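Long-range contacts in peroxisomal membrane protein LPX1 (Saccharomyces cerevisiae, PDB 2Y6U), which hydrolyses acyl esters in the yeast peroxisome, with acyl esterase, triacylglycerol lipase and phospholipase A activity: residues 35-40 with 88-93; 65-70 with 233-238; 69-74 with 332-337; 149-154 with 165-170. One frame throughout, in Å; residues are numbered along the deposited sequence.

Interaction 1. Residues 35-40 with 88-93; sequences YDVYTS and KVLLID
Val89 O accepts the amide hydrogen of Tyr38 N over 2.8 Å, and Val89 N returns a bond of the same length to Tyr38 O. This pair belongs to the antiparallel edge of the alpha/beta-hydrolase sheet, where strand 35-40 runs beside strand 84-92 and is flanked beyond by strand 6-11. Two residues along, Asp36 and Leu91 form the next hydrogen-bonded pair; the bond from Leu91 N to Asp36 O is nearly straight, 174° at the hydrogen. Asp36, Tyr38, Val89 and Leu91 share one face. There Tyr38 CG stands beside its own backbone N (chi1 -70°), which carries the ring along the sheet until CE1 lies 3.8 Å from Leu91 CD1, while Val89 O sits in the ring plane at its edge. With an alanine here, Leu91 CD1 would probably lose its aromatic neighbour and a gap would open over this face. The buried carboxylate of Asp36 is answered by Lys65 and Thr10. Beta-branched Val37, suited to a strand, lies on the other face alongside Leu90, the two pointing the same way. Leu90 CD2 fits between both methyls of Val37, 3.8 Å from CG1 and equally far from CG2.

Interaction 2. Residues 65-70 with 233-238; sequences KVVWEY and QNIIDF
Phe238 CG lies anti to its backbone N (chi1 171°), which swings the ring off helix 229-239 and over Val66, whose own CG2 is likewise anti to its N while CG1 stands between N and the carbonyl carbon. The two side chains slide past each other in opposite directions. Val66 CB comes over one face of the ring, 4.1 Å from its centroid, a CH-pi contact displaced toward the rim. Short and branched, Val66 can serve three neighbours: CG1 turns to Ile235 CG1, and CG2 to the CB atoms of Asn234 and Phe238. Val67 CG1 extends the apolar patch to Ile235 CD1, 4.0 Å away. In the alpha/beta-hydrolase fold this joins the loop after strand 51-58 to a helix of the long insertion between strands 164-168 and 286-292, the usual place of a lid or cap. The extended chain of Lys65 crosses the Phe238 side chain at about a right angle, Lys65 CE lying 3.8 Å from Phe238 CE1, and the lysine ammonium goes on to Asp36 and Asp99. No direct hydrogen bond spans the segments; one water does so instead. It donates to Val66 O at 2.7 Å, and accepts from Tyr70 N and, at 2.8 Å, from Asn234 ND2.

Interaction 3. Residues 69-74 with 332-337; sequences EYYLPR and LVIERI
Helix 330-347, which follows the last strand of the central sheet, presents Ile334 to the irregular helical turn 69-73, and Tyr71 receives it. Ile334 CG1 lies over one face of the Tyr71 ring, 3.8 Å from the centroid, in a CH-pi contact shifted toward the CD2 and CE2 rim. Ile337 CD1 meets the same ring in its plane, at the edge, 3.8 Å from CE2. Val333 CG1 reaches the phenol end, and Tyr71 OH is hydrogen-bonded to Asn326 O, so a tyrosine supplies both an apolar face and an anchor for its buried hydroxyl. Tying the loop after strand 51-58 to helix 330-347 joins two parts of the alpha/beta-hydrolase fold far apart in sequence. Ile334 CG1 is anti to the carbonyl carbon (chi1 -71°), carrying CD1 into a corner formed by Tyr70 CE1 at 3.9 Å and Arg74 CD at 3.8 Å. The Arg74 guanidinium meanwhile turns back over the Tyr70 ring in a cation-pi stack, NH1 lying 3.6 Å above the ring plane, near its centre. That nitrogen also donates to a lone pair of Tyr70 O over 2.9 Å, in the carbonyl plane, which fixes the guanidinium against the ring. Ile334 CG2 sits 3.6 Å from Arg74 O.

Interaction 4. Residues 149-154 with 165-170; sequences FQALAC and LILIEP
Helix 149-154 runs nearly antiparallel to strand 165-168, the two short axes coming within 8.5 Å at 155° between their directions, so that one side of the helix lies along the sheet. Ala151 turns its CB to the strand and meets Leu167 CD2 at 3.6 Å; a residue this small suits the place, since the helix backbone can then settle close to the leucine. The other methyl of Leu167, CD1, goes to Leu152, 3.9 Å from its CG and equally near its CD1. Leu167 thus spreads its fork between two successive residues of the helix. These elements belong to a right-handed beta-alpha-beta crossover, strand 137-144, helix 146-157 and strand 164-168, in the alpha/beta-hydrolase fold. Gly143, Ser145 and Gly147, at the turn into this helix, match the GxSxG pattern of a nucleophile elbow, which would make Ser145 the probable nucleophile. Leu152 starts out along the helix flank, and with CG anti to the carbonyl carbon (chi1 -68°) its branches bend toward the strand, crossing Leu165 and Leu167 at about right angles. Cutting Leu152 back to an alanine is likely to leave Leu165 CD2 and Leu167 CD1 without their shared neighbour and to open a gap between helix and sheet. Leu165 CD2 lies 3.9 Å from Leu152 CD2 and just as far from Ala151 O. Where the strand has ended, Pro170 CB approaches Phe149 N at 4.3 Å.

From the N terminus, interaction 1 comes first, closing a loop of 47 residues as strand 35-40 pairs with strand 84-92. Within that loop lies the segment from which interactions 2 and 3 both start, sharing Glu69 and Tyr70; both therefore cross interaction 1. One reaches forward to helix 229-239, the other to helix 330-347, and interaction 4, a local beta-alpha-beta contact, is nested inside both loops. Several also touch in space. Lys65 N meets Asp93 of interaction 1, Leu72 packs on Tyr38 and Val89, and Ile168 meets Trp68 and Val333. The loop 65-74 thus links the antiparallel sheet edge, the inserted helices, helix 330-347 and the sheet centre.

Interaction 1. Residues 35-40 with 88-93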
loop_
_atom_site.group_PDB
_atom_site.type_symbol
_atom_site.label_atom_id
_atom_site.label_comp_id
_atom_site.label_asym_id
_atom_site.label_seq_id
_atom_site.Cartn_x
_atom_site.Cartn_y
_atom_site.Cartn_z
ATOM N N TYR A 35 8.817 8.742 15.379
ATOM C CA TYR A 35 8.064 9.894 14.986
ATOM C C TYR A 35 7.545 10.587 16.235
ATOM O O TYR A 35 7.439 9.978 17.300
ATOM C CB TYR A 35 6.887 9.541 14.063
ATOM C CG TYR A 35 5.902 8.540 14.637
ATOM C CD1 TYR A 35 6.167 7.178 14.598
ATOM C CD2 TYR A 35 4.679 8.937 15.183
ATOM C CE1 TYR A 35 5.264 6.263 15.104
ATOM C CE2 TYR A 35 3.773 8.031 15.652
ATOM C CZ TYR A 35 4.070 6.706 15.627
ATOM O OH TYR A 35 3.178 5.785 16.100
ATOM N N ASP A 36 7.232 11.862 16.131
ATOM C CA ASP A 36 6.631 12.607 17.251
ATOM C C ASP A 36 5.160 12.843 16.969
ATOM O O ASP A 36 4.822 13.236 15.811
ATOM C CB ASP A 36 7.379 13.937 17.420
ATOM C CG ASP A 36 8.817 13.753 17.894
ATOM O OD1 ASP A 36 9.170 12.654 18.399
ATOM O OD2 ASP A 36 9.640 14.714 17.834
ATOM N N VAL A 37 4.277 12.591 17.952
ATOM C CA VAL A 37 2.874 12.825 17.831
ATOM C C VAL A 37 2.556 13.977 18.746
ATOM O O VAL A 37 2.811 13.911 19.981
ATOM C CB VAL A 37 2.005 11.589 18.352
ATOM C CG1 VAL A 37 0.551 11.889 18.173
ATOM C CG2 VAL A 37 2.326 10.411 17.595
ATOM N N TYR A 38 1.872 14.973 18.195
ATOM C CA TYR A 38 1.427 16.131 18.930
ATOM C C TYR A 38 -0.072 16.061 19.015
ATOM O O TYR A 38 -0.760 15.992 17.982
ATOM C CB TYR A 38 1.886 17.422 18.228
ATOM C CG TYR A 38 3.376 17.621 18.340
ATOM C CD1 TYR A 38 4.232 17.074 17.392
ATOM C CD2 TYR A 38 3.928 18.282 19.398
ATOM C CE1 TYR A 38 5.626 17.224 17.501
ATOM C CE2 TYR A 38 5.313 18.474 19.488
ATOM C CZ TYR A 38 6.139 17.979 18.520
ATOM O OH TYR A 38 7.505 18.139 18.620
ATOM N N THR A 39 -0.614 16.092 20.240
ATOM C CA THR A 39 -2.058 15.989 20.456
ATOM C C THR A 39 -2.637 17.231 21.156
ATOM O O THR A 39 -2.102 17.727 22.142
ATOM C CB THR A 39 -2.395 14.693 21.273
ATOM O OG1 THR A 39 -1.865 13.624 20.492
ATOM C CG2 THR A 39 -3.843 14.481 21.332
ATOM N N SER A 40 -3.768 17.674 20.641
ATOM C CA SER A 40 -4.440 18.855 21.167
ATOM C C SER A 40 -4.888 18.534 22.553
ATOM O O SER A 40 -5.267 17.400 22.895
ATOM C CB SER A 40 -5.602 19.289 20.287
ATOM O OG SER A 40 -6.661 19.822 21.008
ATOM N N LYS A 88 -4.441 16.178 15.951
ATOM C CA LYS A 88 -3.119 15.558 15.955
ATOM C C LYS A 88 -2.203 16.129 14.884
ATOM O O LYS A 88 -2.630 16.373 13.774
ATOM C CB LYS A 88 -3.193 14.067 15.702
ATOM C CG LYS A 88 -3.939 13.264 16.776
ATOM C CD LYS A 88 -3.455 11.768 16.741
ATOM C CE LYS A 88 -4.002 10.872 17.830
ATOM N NZ LYS A 88 -3.224 9.545 17.707
ATOM N N VAL A 89 -0.921 16.247 15.188
ATOM C CA VAL A 89 0.092 16.546 14.195
ATOM C C VAL A 89 1.172 15.493 14.309
ATOM O O VAL A 89 1.672 15.234 15.414
ATOM C CB VAL A 89 0.786 17.931 14.389
ATOM C CG1 VAL A 89 1.823 18.220 13.262
ATOM C CG2 VAL A 89 -0.237 19.030 14.456
ATOM N N LEU A 90 1.555 14.876 13.192
ATOM C CA LEU A 90 2.631 13.870 13.187
ATOM C C LEU A 90 3.828 14.393 12.450
ATOM O O LEU A 90 3.729 14.800 11.279
ATOM C CB LEU A 90 2.184 12.608 12.477
ATOM C CG LEU A 90 0.824 12.033 12.859
ATOM C CD1 LEU A 90 0.467 10.728 12.092
ATOM C CD2 LEU A 90 0.728 11.758 14.400
ATOM N N LEU A 91 4.984 14.326 13.072
ATOM C CA LEU A 91 6.188 14.701 12.501
ATOM C C LEU A 91 7.098 13.477 12.397
ATOM O O LEU A 91 7.487 12.869 13.396
ATOM C CB LEU A 91 6.885 15.780 13.325
ATOM C CG LEU A 91 6.207 17.134 13.510
ATOM C CD1 LEU A 91 7.246 18.121 14.178
ATOM C CD2 LEU A 91 5.523 17.655 12.344
ATOM N N ILE A 92 7.317 13.019 11.187
ATOM C CA ILE A 92 7.929 11.713 10.952
ATOM C C ILE A 92 9.385 11.825 10.408
ATOM O O ILE A 92 9.664 12.609 9.516
ATOM C CB ILE A 92 7.062 10.932 9.930
ATOM C CG1 ILE A 92 5.688 10.660 10.510
ATOM C CG2 ILE A 92 7.747 9.565 9.460
ATOM C CD1 ILE A 92 4.633 10.128 9.420
ATOM N N ASP A 93 10.312 10.997 10.939
ATOM C CA ASP A 93 11.652 10.865 10.352
ATOM C C ASP A 93 11.704 9.596 9.524
ATOM O O ASP A 93 11.407 8.470 9.984
ATOM C CB ASP A 93 12.727 10.723 11.378
ATOM C CG ASP A 93 13.162 12.037 11.990
ATOM O OD1 ASP A 93 13.132 13.072 11.330
ATOM O OD2 ASP A 93 13.581 11.991 13.161
#

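Interaction 2. Residues 65-70 with 233-238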
loop_
_atom_site.group_PDB
_atom_site.type_symbol
_atom_site.label_atom_id
_atom_site.label_comp_id
_atom_site.label_asym_id
_atom_site.label_seq_id
_atom_site.Cartn_x
_atom_site.Cartn_y
_atom_site.Cartn_z
ATOM N N LYS A 65 12.429 15.674 10.938
ATOM C CA LYS A 65 11.174 16.144 11.438
ATOM C C LYS A 65 11.319 17.476 12.189
ATOM O O LYS A 65 10.358 18.208 12.291
ATOM C CB LYS A 65 10.606 15.102 12.342
ATOM C CG LYS A 65 11.407 14.943 13.639
ATOM C CD LYS A 65 10.864 13.802 14.541
ATOM C CE LYS A 65 11.929 13.570 15.615
ATOM N NZ LYS A 65 11.605 12.475 16.617
ATOM N N VAL A 66 12.530 17.810 12.638
ATOM C CA VAL A 66 12.723 18.984 13.457
ATOM C C VAL A 66 12.416 20.301 12.713
ATOM O O VAL A 66 12.077 21.329 13.348
ATOM C CB VAL A 66 14.149 19.065 14.075
ATOM C CG1 VAL A 66 15.246 19.672 13.103
ATOM C CG2 VAL A 66 14.062 19.850 15.393
ATOM N N VAL A 67 12.506 20.266 11.383
ATOM C CA VAL A 67 12.312 21.474 10.576
ATOM C C VAL A 67 10.875 21.988 10.637
ATOM O O VAL A 67 10.611 23.155 10.305
ATOM C CB VAL A 67 12.705 21.284 9.089
ATOM C CG1 VAL A 67 14.223 20.863 9.006
ATOM C CG2 VAL A 67 11.761 20.318 8.334
ATOM N N TRP A 68 9.967 21.147 11.140
ATOM C CA TRP A 68 8.594 21.550 11.300
ATOM C C TRP A 68 8.231 22.013 12.695
ATOM O O TRP A 68 7.123 22.560 12.923
ATOM C CB TRP A 68 7.670 20.424 10.885
ATOM C CG TRP A 68 7.956 19.803 9.587
ATOM C CD1 TRP A 68 8.459 18.558 9.381
ATOM C CD2 TRP A 68 7.745 20.375 8.272
ATOM N NE1 TRP A 68 8.531 18.291 8.044
ATOM C CE2 TRP A 68 8.092 19.366 7.330
ATOM C CE3 TRP A 68 7.301 21.584 7.813
ATOM C CZ2 TRP A 68 8.036 19.568 6.001
ATOM C CZ3 TRP A 68 7.183 21.765 6.415
ATOM C CH2 TRP A 68 7.557 20.767 5.556
ATOM N N GLU A 69 9.143 21.896 13.668
ATOM C CA GLU A 69 8.768 22.363 14.990
ATOM C C GLU A 69 8.383 23.820 15.103
ATOM O O GLU A 69 7.428 24.156 15.827
ATOM C CB GLU A 69 9.812 21.961 16.071
ATOM C CG GLU A 69 9.918 20.454 16.137
ATOM C CD GLU A 69 11.002 19.979 17.228
ATOM O OE1 GLU A 69 11.651 20.813 17.872
ATOM O OE2 GLU A 69 11.229 18.784 17.307
ATOM N N TYR A 70 9.092 24.704 14.407
ATOM C CA TYR A 70 8.762 26.088 14.356
ATOM C C TYR A 70 7.284 26.306 13.904
ATOM O O TYR A 70 6.670 27.301 14.226
ATOM C CB TYR A 70 9.756 26.772 13.379
ATOM C CG TYR A 70 9.486 28.206 13.175
ATOM C CD1 TYR A 70 8.635 28.646 12.170
ATOM C CD2 TYR A 70 10.095 29.155 13.988
ATOM C CE1 TYR A 70 8.386 29.991 11.974
ATOM C CE2 TYR A 70 9.897 30.568 13.796
ATOM C CZ TYR A 70 9.028 30.984 12.782
ATOM O OH TYR A 70 8.797 32.308 12.685
ATOM N N GLN A 233 18.842 26.891 14.592
ATOM C CA GLN A 233 19.199 26.532 15.957
ATOM C C GLN A 233 18.552 25.174 16.269
ATOM O O GLN A 233 19.209 24.339 16.851
ATOM C CB GLN A 233 18.731 27.577 16.976
ATOM C CG GLN A 233 19.252 27.330 18.426
ATOM C CD GLN A 233 20.757 27.385 18.487
ATOM O OE1 GLN A 233 21.334 28.403 18.134
ATOM N NE2 GLN A 233 21.401 26.315 18.966
ATOM N N ASN A 234 17.280 24.971 15.934
ATOM C CA ASN A 234 16.644 23.648 16.163
ATOM C C ASN A 234 17.354 22.509 15.425
ATOM O O ASN A 234 17.530 21.425 15.989
ATOM C CB ASN A 234 15.227 23.647 15.693
ATOM C CG ASN A 234 14.361 24.511 16.513
ATOM O OD1 ASN A 234 14.734 24.900 17.672
ATOM N ND2 ASN A 234 13.177 24.854 15.936
ATOM N N ILE A 235 17.778 22.784 14.171
ATOM C CA ILE A 235 18.538 21.804 13.379
ATOM C C ILE A 235 19.849 21.484 14.090
ATOM O O ILE A 235 20.220 20.314 14.242
ATOM C CB ILE A 235 18.778 22.277 11.929
ATOM C CG1 ILE A 235 17.465 22.242 11.132
ATOM C CG2 ILE A 235 19.855 21.424 11.265
ATOM C CD1 ILE A 235 17.495 23.039 9.772
ATOM N N ILE A 236 20.560 22.520 14.506
ATOM C CA ILE A 236 21.852 22.355 15.156
ATOM C C ILE A 236 21.745 21.500 16.399
ATOM O O ILE A 236 22.522 20.553 16.601
ATOM C CB ILE A 236 22.512 23.733 15.438
ATOM C CG1 ILE A 236 22.966 24.378 14.111
ATOM C CG2 ILE A 236 23.672 23.585 16.472
ATOM C CD1 ILE A 236 23.216 25.991 14.153
ATOM N N ASP A 237 20.756 21.790 17.225
ATOM C CA ASP A 237 20.570 21.088 18.486
ATOM C C ASP A 237 20.070 19.651 18.276
ATOM O O ASP A 237 20.411 18.736 19.075
ATOM C CB ASP A 237 19.603 21.874 19.397
ATOM C CG ASP A 237 20.241 23.183 19.949
ATOM O OD1 ASP A 237 21.469 23.208 20.089
ATOM O OD2 ASP A 237 19.524 24.188 20.197
ATOM N N PHE A 238 19.257 19.447 17.253
ATOM C CA PHE A 238 18.625 18.109 17.031
ATOM C C PHE A 238 19.648 17.117 16.436
ATOM O O PHE A 238 19.686 15.934 16.782
ATOM C CB PHE A 238 17.452 18.244 16.125
ATOM C CG PHE A 238 16.866 16.927 15.666
ATOM C CD1 PHE A 238 15.929 16.274 16.432
ATOM C CD2 PHE A 238 17.233 16.384 14.449
ATOM C CE1 PHE A 238 15.402 15.071 16.006
ATOM C CE2 PHE A 238 16.732 15.221 14.025
ATOM C CZ PHE A 238 15.805 14.549 14.792
HETATM O O HOH W 1 11.817 24.044 13.614
#

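Interaction 3. Residues 69-74 with 332-337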
loop_
_atom_site.group_PDB
_atom_site.type_symbol
_atom_site.label_atom_id
_atom_site.label_comp_id
_atom_site.label_asym_id
_atom_site.label_seq_id
_atom_site.Cartn_x
_atom_site.Cartn_y
_atom_site.Cartn_z
ATOM N N GLU A 69 9.143 21.896 13.668
ATOM C CA GLU A 69 8.768 22.363 14.990
ATOM C C GLU A 69 8.383 23.820 15.103
ATOM O O GLU A 69 7.428 24.156 15.827
ATOM C CB GLU A 69 9.812 21.961 16.071
ATOM C CG GLU A 69 9.918 20.454 16.137
ATOM C CD GLU A 69 11.002 19.979 17.228
ATOM O OE1 GLU A 69 11.651 20.813 17.872
ATOM O OE2 GLU A 69 11.229 18.784 17.307
ATOM N N TYR A 70 9.092 24.704 14.407
ATOM C CA TYR A 70 8.762 26.088 14.356
ATOM C C TYR A 70 7.284 26.306 13.904
ATOM O O TYR A 70 6.670 27.301 14.226
ATOM C CB TYR A 70 9.756 26.772 13.379
ATOM C CG TYR A 70 9.486 28.206 13.175
ATOM C CD1 TYR A 70 8.635 28.646 12.170
ATOM C CD2 TYR A 70 10.095 29.155 13.988
ATOM C CE1 TYR A 70 8.386 29.991 11.974
ATOM C CE2 TYR A 70 9.897 30.568 13.796
ATOM C CZ TYR A 70 9.028 30.984 12.782
ATOM O OH TYR A 70 8.797 32.308 12.685
ATOM N N TYR A 71 6.776 25.403 13.071
ATOM C CA TYR A 71 5.423 25.557 12.552
ATOM C C TYR A 71 4.324 25.328 13.585
ATOM O O TYR A 71 3.212 25.921 13.494
ATOM C CB TYR A 71 5.173 24.552 11.429
ATOM C CG TYR A 71 5.879 24.876 10.102
ATOM C CD1 TYR A 71 7.268 25.092 10.034
ATOM C CD2 TYR A 71 5.152 24.895 8.892
ATOM C CE1 TYR A 71 7.932 25.389 8.784
ATOM C CE2 TYR A 71 5.795 25.130 7.688
ATOM C CZ TYR A 71 7.163 25.400 7.629
ATOM O OH TYR A 71 7.776 25.655 6.399
ATOM N N LEU A 72 4.619 24.462 14.551
ATOM C CA LEU A 72 3.549 24.002 15.463
ATOM C C LEU A 72 2.752 25.081 16.165
ATOM O O LEU A 72 1.557 25.005 16.149
ATOM C CB LEU A 72 4.118 23.009 16.515
ATOM C CG LEU A 72 4.699 21.764 15.908
ATOM C CD1 LEU A 72 5.505 20.945 17.022
ATOM C CD2 LEU A 72 3.581 20.904 15.190
ATOM N N PRO A 73 3.379 26.095 16.782
ATOM C CA PRO A 73 2.527 27.079 17.423
ATOM C C PRO A 73 1.870 28.050 16.435
ATOM O O PRO A 73 1.020 28.807 16.836
ATOM C CB PRO A 73 3.464 27.799 18.406
ATOM C CG PRO A 73 4.827 27.352 18.042
ATOM C CD PRO A 73 4.806 26.326 17.043
ATOM N N ARG A 74 2.236 27.988 15.146
ATOM C CA ARG A 74 1.813 29.000 14.191
ATOM C C ARG A 74 0.718 28.489 13.236
ATOM O O ARG A 74 0.090 29.274 12.517
ATOM C CB ARG A 74 3.035 29.421 13.407
ATOM C CG ARG A 74 3.912 30.298 14.196
ATOM C CD ARG A 74 5.277 30.398 13.554
ATOM N NE ARG A 74 6.070 31.322 14.337
ATOM C CZ ARG A 74 6.811 31.001 15.397
ATOM N NH1 ARG A 74 6.934 29.736 15.834
ATOM N NH2 ARG A 74 7.454 31.951 16.011
ATOM N N LEU A 332 5.977 32.842 5.626
ATOM C CA LEU A 332 5.239 32.883 4.336
ATOM C C LEU A 332 4.611 31.550 3.987
ATOM O O LEU A 332 3.462 31.513 3.581
ATOM C CB LEU A 332 6.113 33.386 3.182
ATOM C CG LEU A 332 6.576 34.855 3.338
ATOM C CD1 LEU A 332 7.497 35.262 2.183
ATOM C CD2 LEU A 332 5.388 35.823 3.468
ATOM N N VAL A 333 5.347 30.460 4.205
ATOM C CA VAL A 333 4.840 29.134 3.947
ATOM C C VAL A 333 3.654 28.778 4.897
ATOM O O VAL A 333 2.598 28.290 4.478
ATOM C CB VAL A 333 5.942 28.088 4.038
ATOM C CG1 VAL A 333 5.390 26.637 3.814
ATOM C CG2 VAL A 333 7.063 28.343 2.961
ATOM N N ILE A 334 3.797 29.148 6.152
ATOM C CA ILE A 334 2.759 28.883 7.118
ATOM C C ILE A 334 1.468 29.631 6.784
ATOM O O ILE A 334 0.337 29.081 6.875
ATOM C CB ILE A 334 3.265 29.229 8.501
ATOM C CG1 ILE A 334 4.305 28.213 8.941
ATOM C CG2 ILE A 334 2.114 29.349 9.539
ATOM C CD1 ILE A 334 5.215 28.721 10.131
ATOM N N GLU A 335 1.637 30.871 6.329
ATOM C CA GLU A 335 0.460 31.667 5.971
ATOM C C GLU A 335 -0.281 31.024 4.866
ATOM O O GLU A 335 -1.500 30.969 4.929
ATOM C CB GLU A 335 0.792 33.116 5.631
ATOM C CG GLU A 335 -0.422 33.890 5.236
ATOM C CD GLU A 335 -0.844 33.715 3.719
ATOM O OE1 GLU A 335 0.000 33.316 2.852
ATOM O OE2 GLU A 335 -2.029 34.017 3.392
ATOM N N ARG A 336 0.434 30.423 3.906
ATOM C CA ARG A 336 -0.235 29.658 2.891
ATOM C C ARG A 336 -0.904 28.380 3.356
ATOM O O ARG A 336 -2.021 28.093 2.970
ATOM C CB ARG A 336 0.682 29.314 1.707
ATOM C CG ARG A 336 1.252 30.493 1.008
ATOM C CD ARG A 336 0.247 31.029 -0.031
ATOM N NE ARG A 336 -0.714 31.919 0.540
ATOM C CZ ARG A 336 -1.911 32.203 0.023
ATOM N NH1 ARG A 336 -2.386 31.719 -1.190
ATOM N NH2 ARG A 336 -2.636 33.047 0.717
ATOM N N ILE A 337 -0.205 27.605 4.130
ATOM C CA ILE A 337 -0.743 26.367 4.623
ATOM C C ILE A 337 -2.057 26.689 5.423
ATOM O O ILE A 337 -3.125 26.068 5.194
ATOM C CB ILE A 337 0.246 25.695 5.558
ATOM C CG1 ILE A 337 1.484 25.158 4.804
ATOM C CG2 ILE A 337 -0.482 24.631 6.421
ATOM C CD1 ILE A 337 2.632 24.582 5.672
#

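Interaction 4. Residues 149-154 with 165-170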
loop_
_atom_site.group_PDB
_atom_site.type_symbol
_atom_site.label_atom_id
_atom_site.label_comp_id
_atom_site.label_asym_id
_atom_site.label_seq_id
_atom_site.Cartn_x
_atom_site.Cartn_y
_atom_site.Cartn_z
ATOM N N PHE A 149 7.160 14.366 -2.902
ATOM C CA PHE A 149 7.012 13.090 -3.670
ATOM C C PHE A 149 6.182 12.098 -2.815
ATOM O O PHE A 149 5.270 11.399 -3.335
ATOM C CB PHE A 149 8.392 12.538 -4.001
ATOM C CG PHE A 149 8.406 11.255 -4.777
ATOM C CD1 PHE A 149 8.094 10.031 -4.129
ATOM C CD2 PHE A 149 8.747 11.239 -6.126
ATOM C CE1 PHE A 149 8.144 8.834 -4.856
ATOM C CE2 PHE A 149 8.809 10.061 -6.846
ATOM C CZ PHE A 149 8.500 8.838 -6.219
ATOM N N GLN A 150 6.594 11.910 -1.559
ATOM C CA GLN A 150 5.970 10.905 -0.687
ATOM C C GLN A 150 4.528 11.169 -0.347
ATOM O O GLN A 150 3.765 10.245 -0.306
ATOM C CB GLN A 150 6.815 10.667 0.551
ATOM C CG GLN A 150 8.169 10.063 0.186
ATOM C CD GLN A 150 9.070 9.923 1.384
ATOM O OE1 GLN A 150 9.166 10.841 2.202
ATOM N NE2 GLN A 150 9.775 8.819 1.469
ATOM N N ALA A 151 4.159 12.443 -0.263
ATOM C CA ALA A 151 2.745 12.825 -0.089
ATOM C C ALA A 151 1.897 12.293 -1.239
ATOM O O ALA A 151 0.841 11.750 -1.033
ATOM C CB ALA A 151 2.590 14.358 0.052
ATOM N N LEU A 152 2.336 12.574 -2.468
ATOM C CA LEU A 152 1.693 12.029 -3.658
ATOM C C LEU A 152 1.621 10.498 -3.678
ATOM O O LEU A 152 0.561 9.912 -3.921
ATOM C CB LEU A 152 2.415 12.529 -4.930
ATOM C CG LEU A 152 2.298 13.989 -5.251
ATOM C CD1 LEU A 152 3.377 14.462 -6.310
ATOM C CD2 LEU A 152 0.837 14.291 -5.751
ATOM N N ALA A 153 2.737 9.852 -3.325
ATOM C CA ALA A 153 2.769 8.406 -3.321
ATOM C C ALA A 153 1.857 7.809 -2.265
ATOM O O ALA A 153 1.245 6.784 -2.509
ATOM C CB ALA A 153 4.230 7.869 -3.150
ATOM N N CYS A 154 1.745 8.487 -1.121
ATOM C CA CYS A 154 0.765 8.084 -0.120
ATOM C C CYS A 154 -0.613 8.008 -0.683
ATOM O O CYS A 154 -1.325 7.004 -0.460
ATOM C CB CYS A 154 0.716 9.065 1.071
ATOM S SG CYS A 154 2.173 8.812 2.201
ATOM N N LEU A 165 -3.529 17.715 0.046
ATOM C CA LEU A 165 -2.068 17.550 -0.106
ATOM C C LEU A 165 -1.484 18.918 -0.271
ATOM O O LEU A 165 -2.026 19.751 -1.057
ATOM C CB LEU A 165 -1.749 16.726 -1.344
ATOM C CG LEU A 165 -1.846 15.211 -1.202
ATOM C CD1 LEU A 165 -3.228 14.629 -0.822
ATOM C CD2 LEU A 165 -1.252 14.642 -2.511
ATOM N N ILE A 166 -0.414 19.213 0.453
ATOM C CA ILE A 166 0.293 20.458 0.325
ATOM C C ILE A 166 1.763 20.075 0.055
ATOM O O ILE A 166 2.442 19.448 0.881
ATOM C CB ILE A 166 0.210 21.337 1.574
ATOM C CG1 ILE A 166 -1.274 21.598 1.939
ATOM C CG2 ILE A 166 1.039 22.648 1.309
ATOM C CD1 ILE A 166 -1.487 22.504 3.151
ATOM N N LEU A 167 2.220 20.365 -1.138
ATOM C CA LEU A 167 3.527 19.986 -1.592
ATOM C C LEU A 167 4.388 21.217 -1.678
ATOM O O LEU A 167 4.077 22.154 -2.445
ATOM C CB LEU A 167 3.376 19.331 -2.989
ATOM C CG LEU A 167 2.286 18.297 -3.197
ATOM C CD1 LEU A 167 2.296 17.811 -4.665
ATOM C CD2 LEU A 167 2.427 17.108 -2.245
ATOM N N ILE A 168 5.492 21.254 -0.934
ATOM C CA ILE A 168 6.347 22.424 -0.935
ATOM C C ILE A 168 7.584 21.974 -1.713
ATOM O O ILE A 168 8.343 21.108 -1.269
ATOM C CB ILE A 168 6.721 22.864 0.455
ATOM C CG1 ILE A 168 5.460 23.140 1.340
ATOM C CG2 ILE A 168 7.682 24.130 0.368
ATOM C CD1 ILE A 168 5.787 23.078 2.877
ATOM N N GLU A 169 7.826 22.556 -2.860
ATOM C CA GLU A 169 8.961 22.188 -3.677
ATOM C C GLU A 169 9.173 20.691 -3.864
ATOM O O GLU A 169 10.284 20.141 -3.594
ATOM C CB GLU A 169 10.219 22.793 -3.069
ATOM C CG GLU A 169 10.334 24.275 -3.250
ATOM C CD GLU A 169 10.820 24.657 -4.731
ATOM O OE1 GLU A 169 11.725 23.994 -5.229
ATOM O OE2 GLU A 169 10.344 25.640 -5.308
ATOM N N PRO A 170 8.104 19.970 -4.245
ATOM C CA PRO A 170 8.220 18.563 -4.418
ATOM C C PRO A 170 9.278 18.249 -5.509
ATOM O O PRO A 170 9.355 18.950 -6.520
ATOM C CB PRO A 170 6.831 18.121 -4.883
ATOM C CG PRO A 170 6.272 19.313 -5.528
ATOM C CD PRO A 170 6.833 20.495 -4.719
#